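Local coordinates for RNA chaperone Hfq (Staphylococcus aureus, PDB 3QSU), which acts as an RNA chaperone of the Sm-like Hfq family, forming a six-subunit assembly that binds RNA and probably promotes its pairing with other RNAs, at residues Val22-Leu27 against His58-Tyr63; Phe30-Val35 against Leu46-Lys51; Lys41-Leu46 against Leu54-Ala59. All coordinates share one frame; numbering follows the deposited sequence.

Overall arrangement
All three contacts join strands of one strongly bent antiparallel sheet. Interaction 1 pairs strand 22-26 with strand 60-65, and interaction 3 pairs strand 43-48 with strand 51-56; both are largely buried, are lined with valine, isoleucine and tyrosine, and meet neighbouring subunits. Interaction 2 is the more open contact: it binds strand 31-39 to strand 43-48 where the hairpin approaches solvent, so a serine hydroxyl and a water take over from main-chain pairing. Interactions 1 and 3 share His58, its zinc ion and the waters around it, whereas interactions 2 and 3 share Leu46. The bound adenine nucleotide touches interaction 1 through Phe26 and interaction 2 through Phe30.

Interaction 1 of 3, residues Val22-Leu27 against His58-Tyr63; sequences VTVFFL and HAISTY. With ZN (zinc ion), chain T; nucleotides of chain O.
The Tyr63 ring has Val22 CG1 at its edge and Ile60 CG2 over one face, offset toward the rim; its CD1 lies 4.0 Å from Val24 CG2. Val24 CG1, anti to the backbone N (chi1 176°), packs instead on Ile60 CG1. The Phe25 ring turns its edge to the Thr62 carbonyl. Over one face of Phe26 comes the base edge with N6 and N1 of nucleotide A1 of chain O, the planes strongly tilted and Phe26 CE1 3.6 Å from N6 of A1, while Phe26 CB packs against the Ala59 carbonyl oxygen. An apolar ring suits packing both there and on the strand.

The main chains form an antiparallel pair interrupted by a classic beta bulge: Ser61 and Thr62 both face Phe25. Phe25 O therefore accepts from Ser61 N at 2.7 Å and from Thr62 N at 3.3 Å, and Phe25 N returns a nearly straight bond (171°) to Thr62 O. In this Sm-like fold the bulge lies where the first and last strands meet, and Thr62 and Tyr63 continue the sheet into the second subunit. Leu27 N bonds to Ala59 O at 3.0 Å, and Leu27 CD2 rests on Ser61 OG. Just before strand 60-65, in the 3-10 segment, His58 ND1 binds the zinc ion at 2.2 Å, three waters sharing the metal, while His58 NE2 bonds to Ile60 O of the third subunit.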
loop_
_atom_site.group_PDB
_atom_site.type_symbol
_atom_site.label_atom_id
_atom_site.label_comp_id
_atom_site.label_asym_id
_atom_site.label_seq_id
_atom_site.Cartn_x
_atom_site.Cartn_y
_atom_site.Cartn_z
ATOM N N VAL B 22 8.432 19.660 -12.674
ATOM C CA VAL B 22 7.348 19.055 -11.930
ATOM C C VAL B 22 7.714 18.994 -10.463
ATOM O O VAL B 22 8.879 18.859 -10.114
ATOM C CB VAL B 22 7.041 17.640 -12.433
ATOM C CG1 VAL B 22 5.713 17.177 -11.872
ATOM C CG2 VAL B 22 6.979 17.625 -13.934
ATOM N N THR B 23 6.723 19.106 -9.594
ATOM C CA THR B 23 6.928 18.727 -8.207
ATOM C C THR B 23 6.289 17.361 -8.038
ATOM O O THR B 23 5.123 17.172 -8.400
ATOM C CB THR B 23 6.274 19.707 -7.219
ATOM O OG1 THR B 23 6.827 21.008 -7.400
ATOM C CG2 THR B 23 6.535 19.263 -5.781
ATOM N N VAL B 24 7.046 16.414 -7.497
ATOM C CA VAL B 24 6.522 15.082 -7.210
ATOM C C VAL B 24 6.326 14.923 -5.709
ATOM O O VAL B 24 7.271 15.092 -4.937
ATOM C CB VAL B 24 7.480 13.965 -7.693
ATOM C CG1 VAL B 24 6.941 12.605 -7.295
ATOM C CG2 VAL B 24 7.704 14.028 -9.200
ATOM N N PHE B 25 5.104 14.609 -5.292
ATOM C CA PHE B 25 4.840 14.320 -3.886
ATOM C C PHE B 25 4.771 12.825 -3.648
ATOM O O PHE B 25 4.107 12.099 -4.392
ATOM C CB PHE B 25 3.535 14.973 -3.415
ATOM C CG PHE B 25 3.618 16.467 -3.312
ATOM C CD1 PHE B 25 4.071 17.069 -2.146
ATOM C CD2 PHE B 25 3.252 17.270 -4.377
ATOM C CE1 PHE B 25 4.158 18.448 -2.050
ATOM C CE2 PHE B 25 3.327 18.653 -4.287
ATOM C CZ PHE B 25 3.783 19.242 -3.126
ATOM N N PHE B 26 5.447 12.378 -2.598
ATOM C CA PHE B 26 5.510 10.962 -2.252
ATOM C C PHE B 26 4.490 10.596 -1.177
ATOM O O PHE B 26 4.061 11.447 -0.401
ATOM C CB PHE B 26 6.922 10.599 -1.778
ATOM C CG PHE B 26 7.959 10.704 -2.863
ATOM C CD1 PHE B 26 8.550 9.564 -3.388
ATOM C CD2 PHE B 26 8.316 11.943 -3.380
ATOM C CE1 PHE B 26 9.489 9.663 -4.397
ATOM C CE2 PHE B 26 9.257 12.046 -4.390
ATOM C CZ PHE B 26 9.846 10.904 -4.898
ATOM N N LEU B 27 4.117 9.322 -1.142
ATOM C CA LEU B 27 3.176 8.818 -0.150
ATOM C C LEU B 27 3.517 9.275 1.258
ATOM O O LEU B 27 2.630 9.680 2.015
ATOM C CB LEU B 27 3.131 7.286 -0.185
ATOM C CG LEU B 27 2.570 6.697 -1.480
ATOM C CD1 LEU B 27 2.373 5.199 -1.321
ATOM C CD2 LEU B 27 1.248 7.381 -1.836
ATOM N N HIS B 58 4.319 3.379 -7.376
ATOM C CA HIS B 58 3.627 3.053 -6.142
ATOM C C HIS B 58 4.068 3.959 -5.002
ATOM O O HIS B 58 3.388 4.061 -3.992
ATOM C CB HIS B 58 3.757 1.559 -5.760
ATOM C CG HIS B 58 5.157 1.116 -5.452
ATOM N ND1 HIS B 58 5.787 0.108 -6.152
ATOM C CD2 HIS B 58 6.044 1.533 -4.517
ATOM C CE1 HIS B 58 6.998 -0.081 -5.660
ATOM N NE2 HIS B 58 7.182 0.772 -4.669
ATOM N N ALA B 59 5.211 4.611 -5.151
ATOM C CA ALA B 59 5.655 5.528 -4.109
ATOM C C ALA B 59 5.091 6.955 -4.284
ATOM O O ALA B 59 5.241 7.789 -3.401
ATOM C CB ALA B 59 7.161 5.575 -4.089
ATOM N N ILE B 60 4.470 7.236 -5.427
ATOM C CA ILE B 60 4.075 8.609 -5.764
ATOM C C ILE B 60 2.612 8.915 -5.400
ATOM O O ILE B 60 1.733 8.099 -5.647
ATOM C CB ILE B 60 4.356 8.902 -7.278
ATOM C CG1 ILE B 60 5.871 8.845 -7.565
ATOM C CG2 ILE B 60 3.772 10.237 -7.716
ATOM C CD1 ILE B 60 6.239 8.905 -9.065
ATOM N N SER B 61 2.371 10.074 -4.786
ATOM C CA SER B 61 1.002 10.602 -4.602
ATOM C C SER B 61 0.529 11.471 -5.764
ATOM O O SER B 61 -0.483 11.193 -6.412
ATOM C CB SER B 61 0.927 11.483 -3.355
ATOM O OG SER B 61 0.631 10.713 -2.211
ATOM N N THR B 62 1.277 12.540 -6.005
ATOM C CA THR B 62 0.841 13.595 -6.901
ATOM C C THR B 62 1.993 14.162 -7.714
ATOM O O THR B 62 3.123 14.272 -7.236
ATOM C CB THR B 62 0.216 14.785 -6.114
ATOM O OG1 THR B 62 -0.717 14.301 -5.143
ATOM C CG2 THR B 62 -0.502 15.738 -7.055
ATOM N N TYR B 63 1.689 14.531 -8.946
ATOM C CA TYR B 63 2.565 15.405 -9.696
ATOM C C TYR B 63 1.912 16.784 -9.733
ATOM O O TYR B 63 0.750 16.915 -10.098
ATOM C CB TYR B 63 2.731 14.923 -11.131
ATOM C CG TYR B 63 3.165 13.492 -11.332
ATOM C CD1 TYR B 63 4.510 13.159 -11.426
ATOM C CD2 TYR B 63 2.225 12.484 -11.501
ATOM C CE1 TYR B 63 4.910 11.847 -11.649
ATOM C CE2 TYR B 63 2.606 11.187 -11.731
ATOM C CZ TYR B 63 3.951 10.867 -11.809
ATOM O OH TYR B 63 4.320 9.562 -12.023
HETATM ZN ZN ZN T . 4.817 -1.002 -7.743
ATOM P P A O 1 16.369 13.617 2.430
ATOM O OP1 A O 1 17.244 13.634 3.633
ATOM O OP2 A O 1 16.775 14.374 1.212
ATOM O "O5'" A O 1 14.853 13.943 2.822
ATOM C "C5'" A O 1 14.435 13.992 4.188
ATOM C "C4'" A O 1 13.581 12.800 4.559
ATOM O "O4'" A O 1 12.872 12.331 3.373
ATOM C "C3'" A O 1 14.350 11.589 5.083
ATOM O "O3'" A O 1 13.513 10.846 5.969
ATOM C "C2'" A O 1 14.567 10.784 3.813
ATOM O "O2'" A O 1 14.857 9.417 4.019
ATOM C "C1'" A O 1 13.225 10.981 3.121
ATOM N N9 A O 1 13.271 10.767 1.677
ATOM C C8 A O 1 14.147 11.343 0.791
ATOM N N7 A O 1 13.978 10.949 -0.441
ATOM C C5 A O 1 12.936 10.044 -0.359
ATOM C C6 A O 1 12.302 9.285 -1.343
ATOM N N6 A O 1 12.655 9.337 -2.631
ATOM N N1 A O 1 11.294 8.479 -0.953
ATOM C C2 A O 1 10.961 8.444 0.348
ATOM N N3 A O 1 11.490 9.119 1.371
ATOM C C4 A O 1 12.489 9.911 0.941
HETATM O O HOH W 1 4.903 0.971 -9.416
HETATM O O HOH W 2 2.664 -1.784 -7.931
HETATM O O HOH W 3 6.593 -2.559 -8.306
#

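Interaction 2 of 3, residues Phe30-Val35 against Leu46-Lys51; sequences FQMKGV and LNSQGK. With nucleotides of chain O.
Ser48 OG donates to Lys33 O at 2.7 Å, approaching from above the carbonyl plane, 36° out of it. With OG anti to the backbone N (chi1 176°), the hydroxyl reaches this oxygen on the neighbouring strand. Val35 and Asn47 form a hydrogen-bonded antiparallel pair: Val35 N reaches Asn47 O at 2.8 Å and Asn47 N reaches Val35 O at 2.7 Å. Between these bonds Gly34, having no side chain, lets its CA come within 3.2 Å of Asn47 O.

Met32 and Leu46 slide past each other, Met32 CG 3.8 Å from Leu46 CD2, while the other branch, Leu46 CD1, lies against Val35 O and the side chain continues inward onto Val24. Long and apolar, Met32 spans from Leu46 to the edge of the Phe30 ring, where CE lies in the ring plane. The adenine of A1 of chain O lies almost parallel over a face of that ring, C8 3.5 Å above its centre.

The short segments run at 112° between their N-to-C directions, far from a straight antiparallel pair, as the sheet bends. Strand 43-48 then leaves its partner for the type I' turn Ser48-Lys51, which leads to strand 51-56; Gln49 and Gly50 both take positive phi, easily borne by the glycine. Water 4 donates to Lys33 O and accepts from Gln49 N. A hydroxyl and a water thus hold Lys33 O where backbone pairing gives out.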
loop_
_atom_site.group_PDB
_atom_site.type_symbol
_atom_site.label_atom_id
_atom_site.label_comp_id
_atom_site.label_asym_id
_atom_site.label_seq_id
_atom_site.Cartn_x
_atom_site.Cartn_y
_atom_site.Cartn_z
ATOM N N PHE B 30 7.095 13.188 1.429
ATOM C CA PHE B 30 8.281 13.796 0.832
ATOM C C PHE B 30 7.974 14.429 -0.530
ATOM O O PHE B 30 7.088 13.984 -1.256
ATOM C CB PHE B 30 9.420 12.770 0.743
ATOM C CG PHE B 30 10.697 13.321 0.160
ATOM C CD1 PHE B 30 11.482 14.207 0.886
ATOM C CD2 PHE B 30 11.119 12.945 -1.109
ATOM C CE1 PHE B 30 12.652 14.719 0.351
ATOM C CE2 PHE B 30 12.293 13.448 -1.647
ATOM C CZ PHE B 30 13.058 14.338 -0.918
ATOM N N GLN B 31 8.693 15.490 -0.871
ATOM C CA GLN B 31 8.518 16.093 -2.177
ATOM C C GLN B 31 9.853 16.415 -2.839
ATOM O O GLN B 31 10.873 16.565 -2.174
ATOM C CB GLN B 31 7.634 17.333 -2.091
ATOM C CG GLN B 31 8.341 18.594 -1.659
ATOM C CD GLN B 31 7.347 19.676 -1.262
ATOM O OE1 GLN B 31 6.600 19.513 -0.297
ATOM N NE2 GLN B 31 7.324 20.775 -2.016
ATOM N N MET B 32 9.836 16.520 -4.157
ATOM C CA MET B 32 11.057 16.696 -4.916
ATOM C C MET B 32 10.702 17.337 -6.249
ATOM O O MET B 32 9.691 16.992 -6.859
ATOM C CB MET B 32 11.708 15.327 -5.116
ATOM C CG MET B 32 12.749 15.237 -6.208
ATOM S SD MET B 32 13.375 13.540 -6.298
ATOM C CE MET B 32 14.297 13.446 -4.767
ATOM N N LYS B 33 11.521 18.279 -6.699
ATOM C CA LYS B 33 11.222 19.006 -7.925
ATOM C C LYS B 33 12.250 18.675 -8.989
ATOM O O LYS B 33 13.435 18.606 -8.700
ATOM C CB LYS B 33 11.217 20.512 -7.655
ATOM C CG LYS B 33 10.337 21.308 -8.593
ATOM C CD LYS B 33 10.135 22.731 -8.076
ATOM C CE LYS B 33 10.047 22.768 -6.544
ATOM N NZ LYS B 33 8.966 21.894 -5.976
ATOM N N GLY B 34 11.803 18.477 -10.223
ATOM C CA GLY B 34 12.726 18.132 -11.287
ATOM C C GLY B 34 12.030 17.959 -12.613
ATOM O O GLY B 34 10.936 18.482 -12.821
ATOM N N VAL B 35 12.670 17.232 -13.521
ATOM C CA VAL B 35 12.117 17.019 -14.850
ATOM C C VAL B 35 11.995 15.529 -15.133
ATOM O O VAL B 35 12.882 14.754 -14.789
ATOM C CB VAL B 35 12.987 17.708 -15.934
ATOM C CG1 VAL B 35 12.470 17.391 -17.329
ATOM C CG2 VAL B 35 13.007 19.215 -15.708
ATOM N N LEU B 46 13.230 10.763 -12.838
ATOM C CA LEU B 46 13.178 12.202 -12.622
ATOM C C LEU B 46 14.578 12.753 -12.438
ATOM O O LEU B 46 15.359 12.248 -11.621
ATOM C CB LEU B 46 12.337 12.537 -11.385
ATOM C CG LEU B 46 11.967 14.018 -11.221
ATOM C CD1 LEU B 46 10.825 14.360 -12.149
ATOM C CD2 LEU B 46 11.616 14.378 -9.776
ATOM N N ASN B 47 14.892 13.783 -13.211
ATOM C CA ASN B 47 16.145 14.501 -13.080
ATOM C C ASN B 47 15.946 15.690 -12.145
ATOM O O ASN B 47 15.261 16.651 -12.489
ATOM C CB ASN B 47 16.600 14.989 -14.459
ATOM C CG ASN B 47 17.911 15.749 -14.410
ATOM O OD1 ASN B 47 18.703 15.582 -13.486
ATOM N ND2 ASN B 47 18.147 16.590 -15.414
ATOM N N SER B 48 16.552 15.626 -10.969
ATOM C CA SER B 48 16.338 16.635 -9.940
ATOM C C SER B 48 17.684 17.066 -9.400
ATOM O O SER B 48 18.548 16.228 -9.137
ATOM C CB SER B 48 15.481 16.058 -8.807
ATOM O OG SER B 48 15.330 16.983 -7.745
ATOM N N GLN B 49 17.873 18.369 -9.228
ATOM C CA GLN B 49 19.194 18.880 -8.897
ATOM C C GLN B 49 20.212 18.258 -9.842
ATOM O O GLN B 49 21.292 17.844 -9.423
ATOM C CB GLN B 49 19.554 18.560 -7.445
ATOM C CG GLN B 49 18.976 19.537 -6.430
ATOM C CD GLN B 49 19.555 20.937 -6.573
ATOM O OE1 GLN B 49 20.064 21.478 -5.566
ATOM N NE2 GLN B 49 19.502 21.500 -7.690
ATOM N N GLY B 50 19.849 18.173 -11.118
ATOM C CA GLY B 50 20.745 17.630 -12.127
ATOM C C GLY B 50 21.073 16.153 -11.971
ATOM O O GLY B 50 21.810 15.598 -12.786
ATOM N N LYS B 51 20.511 15.514 -10.944
ATOM C CA LYS B 51 20.797 14.107 -10.636
ATOM C C LYS B 51 19.608 13.171 -10.910
ATOM O O LYS B 51 18.457 13.527 -10.655
ATOM C CB LYS B 51 21.231 13.974 -9.173
ATOM C CG LYS B 51 22.037 12.722 -8.869
ATOM C CD LYS B 51 22.264 12.554 -7.370
ATOM C CE LYS B 51 20.940 12.371 -6.630
ATOM N NZ LYS B 51 21.114 11.792 -5.255
ATOM P P A O 1 16.369 13.617 2.430
ATOM O OP1 A O 1 17.244 13.634 3.633
ATOM O OP2 A O 1 16.775 14.374 1.212
ATOM O "O5'" A O 1 14.853 13.943 2.822
ATOM C "C5'" A O 1 14.435 13.992 4.188
ATOM C "C4'" A O 1 13.581 12.800 4.559
ATOM O "O4'" A O 1 12.872 12.331 3.373
ATOM C "C3'" A O 1 14.350 11.589 5.083
ATOM O "O3'" A O 1 13.513 10.846 5.969
ATOM C "C2'" A O 1 14.567 10.784 3.813
ATOM O "O2'" A O 1 14.857 9.417 4.019
ATOM C "C1'" A O 1 13.225 10.981 3.121
ATOM N N9 A O 1 13.271 10.767 1.677
ATOM C C8 A O 1 14.147 11.343 0.791
ATOM N N7 A O 1 13.978 10.949 -0.441
ATOM C C5 A O 1 12.936 10.044 -0.359
ATOM C C6 A O 1 12.302 9.285 -1.343
ATOM N N6 A O 1 12.655 9.337 -2.631
ATOM N N1 A O 1 11.294 8.479 -0.953
ATOM C C2 A O 1 10.961 8.444 0.348
ATOM N N3 A O 1 11.490 9.119 1.371
ATOM C C4 A O 1 12.489 9.911 0.941
HETATM O O HOH W 4 15.664 20.457 -9.885
#

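Interaction 3 of 3, residues Lys41-Leu46 against Leu54-Ala59; sequences KYVVSL and LIYKHA. With ZN (zinc ion), chain T.
Lys57 lies along the main chain of Lys41 and Tyr42, at the end of the beta hairpin made by strands 43-48 and 51-56 in the Sm-like fold; Tyr56, Lys57 and His58 form the Tyr-Lys-His signature characteristic of Hfq. Its CB lies 3.6 Å from Tyr42 O, and CG stays beside the same oxygen. The chain then runs fully extended: CD passes Lys41 O at 3.2 Å, CE comes near Val44 CG2, the two side chains crossing at about a right angle, and NZ donates to Lys41 O at 3.1 Å from well above the carbonyl plane, 60° out of it. NZ bonds also to Asp40 O. A lysine suits this place because its extended stem spans the backbone of Tyr42 and Lys41 and carries the charge to the carbonyl oxygens of Lys41 and Asp40.

Lys57 N meanwhile makes an almost straight bond (176°) to Tyr42 O, 2.8 Å away. Val44 and Ile55 exchange two backbone bonds, Val44 N to Ile55 O and Ile55 N to Val44 O.

The two methyls of Val43 let one short side chain pack on both residues sharing its face: CG1 lies 3.7 Å from Tyr56 CD1, while CG2 touches Leu54 CD1. Tyr56 sends its hydroxyl to Gln8 and Tyr63 of the third subunit, and its CB lies over one face of the His58 ring. Ile55 CD1 meets Leu46 CB on the other side of the sheet. Zinc-bound water 1 donates to Tyr42 O at 3.1 Å and accepts from His58 N at 3.2 Å.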
loop_
_atom_site.group_PDB
_atom_site.type_symbol
_atom_site.label_atom_id
_atom_site.label_comp_id
_atom_site.label_asym_id
_atom_site.label_seq_id
_atom_site.Cartn_x
_atom_site.Cartn_y
_atom_site.Cartn_z
ATOM N N LYS B 41 5.638 1.700 -17.357
ATOM C CA LYS B 41 4.448 1.347 -16.616
ATOM C C LYS B 41 4.640 1.449 -15.106
ATOM O O LYS B 41 3.732 1.872 -14.397
ATOM C CB LYS B 41 3.953 -0.047 -17.018
ATOM C CG LYS B 41 3.425 -0.108 -18.451
ATOM C CD LYS B 41 2.272 -1.101 -18.585
ATOM C CE LYS B 41 1.094 -0.482 -19.343
ATOM N NZ LYS B 41 1.467 -0.057 -20.735
ATOM N N TYR B 42 5.825 1.083 -14.623
ATOM C CA TYR B 42 6.063 1.003 -13.186
ATOM C C TYR B 42 6.918 2.129 -12.613
ATOM O O TYR B 42 6.830 2.424 -11.426
ATOM C CB TYR B 42 6.684 -0.356 -12.822
ATOM C CG TYR B 42 5.874 -1.523 -13.335
ATOM C CD1 TYR B 42 4.780 -1.997 -12.625
ATOM C CD2 TYR B 42 6.190 -2.133 -14.544
ATOM C CE1 TYR B 42 4.027 -3.053 -13.099
ATOM C CE2 TYR B 42 5.444 -3.193 -15.029
ATOM C CZ TYR B 42 4.364 -3.651 -14.299
ATOM O OH TYR B 42 3.618 -4.712 -14.772
ATOM N N VAL B 43 7.750 2.756 -13.433
ATOM C CA VAL B 43 8.685 3.732 -12.889
ATOM C C VAL B 43 8.728 5.052 -13.637
ATOM O O VAL B 43 8.310 5.163 -14.782
ATOM C CB VAL B 43 10.133 3.170 -12.803
ATOM C CG1 VAL B 43 10.146 1.837 -12.066
ATOM C CG2 VAL B 43 10.722 3.019 -14.184
ATOM N N VAL B 44 9.256 6.052 -12.958
ATOM C CA VAL B 44 9.473 7.340 -13.555
ATOM C C VAL B 44 10.885 7.773 -13.251
ATOM O O VAL B 44 11.354 7.635 -12.127
ATOM C CB VAL B 44 8.476 8.377 -13.021
ATOM C CG1 VAL B 44 8.995 9.766 -13.278
ATOM C CG2 VAL B 44 7.127 8.153 -13.679
ATOM N N SER B 45 11.566 8.279 -14.268
ATOM C CA SER B 45 12.931 8.729 -14.106
ATOM C C SER B 45 12.923 10.237 -14.013
ATOM O O SER B 45 12.645 10.912 -14.989
ATOM C CB SER B 45 13.791 8.277 -15.292
ATOM O OG SER B 45 15.068 8.879 -15.226
ATOM N N LEU B 46 13.230 10.763 -12.838
ATOM C CA LEU B 46 13.178 12.202 -12.622
ATOM C C LEU B 46 14.578 12.753 -12.438
ATOM O O LEU B 46 15.359 12.248 -11.621
ATOM C CB LEU B 46 12.337 12.537 -11.385
ATOM C CG LEU B 46 11.967 14.018 -11.221
ATOM C CD1 LEU B 46 10.825 14.360 -12.149
ATOM C CD2 LEU B 46 11.616 14.378 -9.776
ATOM N N LEU B 54 15.324 7.114 -9.950
ATOM C CA LEU B 54 14.414 6.127 -10.488
ATOM C C LEU B 54 13.316 5.896 -9.450
ATOM O O LEU B 54 13.559 5.315 -8.396
ATOM C CB LEU B 54 15.166 4.839 -10.781
ATOM C CG LEU B 54 14.378 3.766 -11.525
ATOM C CD1 LEU B 54 13.884 4.320 -12.842
ATOM C CD2 LEU B 54 15.242 2.511 -11.749
ATOM N N ILE B 55 12.116 6.368 -9.756
ATOM C CA ILE B 55 11.023 6.391 -8.790
ATOM C C ILE B 55 9.947 5.385 -9.161
ATOM O O ILE B 55 9.520 5.358 -10.305
ATOM C CB ILE B 55 10.401 7.802 -8.733
ATOM C CG1 ILE B 55 11.500 8.842 -8.499
ATOM C CG2 ILE B 55 9.370 7.884 -7.636
ATOM C CD1 ILE B 55 11.069 10.260 -8.726
ATOM N N TYR B 56 9.519 4.559 -8.202
ATOM C CA TYR B 56 8.352 3.687 -8.396
ATOM C C TYR B 56 7.026 4.439 -8.340
ATOM O O TYR B 56 6.776 5.191 -7.406
ATOM C CB TYR B 56 8.305 2.566 -7.346
ATOM C CG TYR B 56 9.295 1.464 -7.609
ATOM C CD1 TYR B 56 9.183 0.663 -8.740
ATOM C CD2 TYR B 56 10.352 1.233 -6.741
ATOM C CE1 TYR B 56 10.102 -0.343 -8.997
ATOM C CE2 TYR B 56 11.285 0.224 -7.000
ATOM C CZ TYR B 56 11.149 -0.553 -8.126
ATOM O OH TYR B 56 12.059 -1.548 -8.383
ATOM N N LYS B 57 6.161 4.222 -9.323
ATOM C CA LYS B 57 4.851 4.861 -9.275
ATOM C C LYS B 57 4.108 4.563 -7.963
ATOM O O LYS B 57 3.381 5.425 -7.469
ATOM C CB LYS B 57 4.006 4.496 -10.495
ATOM C CG LYS B 57 4.483 5.175 -11.791
ATOM C CD LYS B 57 3.604 4.783 -12.969
ATOM C CE LYS B 57 4.010 5.473 -14.245
ATOM N NZ LYS B 57 3.327 4.828 -15.391
ATOM N N HIS B 58 4.319 3.379 -7.376
ATOM C CA HIS B 58 3.627 3.053 -6.142
ATOM C C HIS B 58 4.068 3.959 -5.002
ATOM O O HIS B 58 3.388 4.061 -3.992
ATOM C CB HIS B 58 3.757 1.559 -5.760
ATOM C CG HIS B 58 5.157 1.116 -5.452
ATOM N ND1 HIS B 58 5.787 0.108 -6.152
ATOM C CD2 HIS B 58 6.044 1.533 -4.517
ATOM C CE1 HIS B 58 6.998 -0.081 -5.660
ATOM N NE2 HIS B 58 7.182 0.772 -4.669
ATOM N N ALA B 59 5.211 4.611 -5.151
ATOM C CA ALA B 59 5.655 5.528 -4.109
ATOM C C ALA B 59 5.091 6.955 -4.284
ATOM O O ALA B 59 5.241 7.789 -3.401
ATOM C CB ALA B 59 7.161 5.575 -4.089
HETATM ZN ZN ZN T . 4.817 -1.002 -7.743
HETATM O O HOH W 1 4.903 0.971 -9.416
HETATM O O HOH W 2 2.664 -1.784 -7.931
HETATM O O HOH W 3 6.593 -2.559 -8.306
#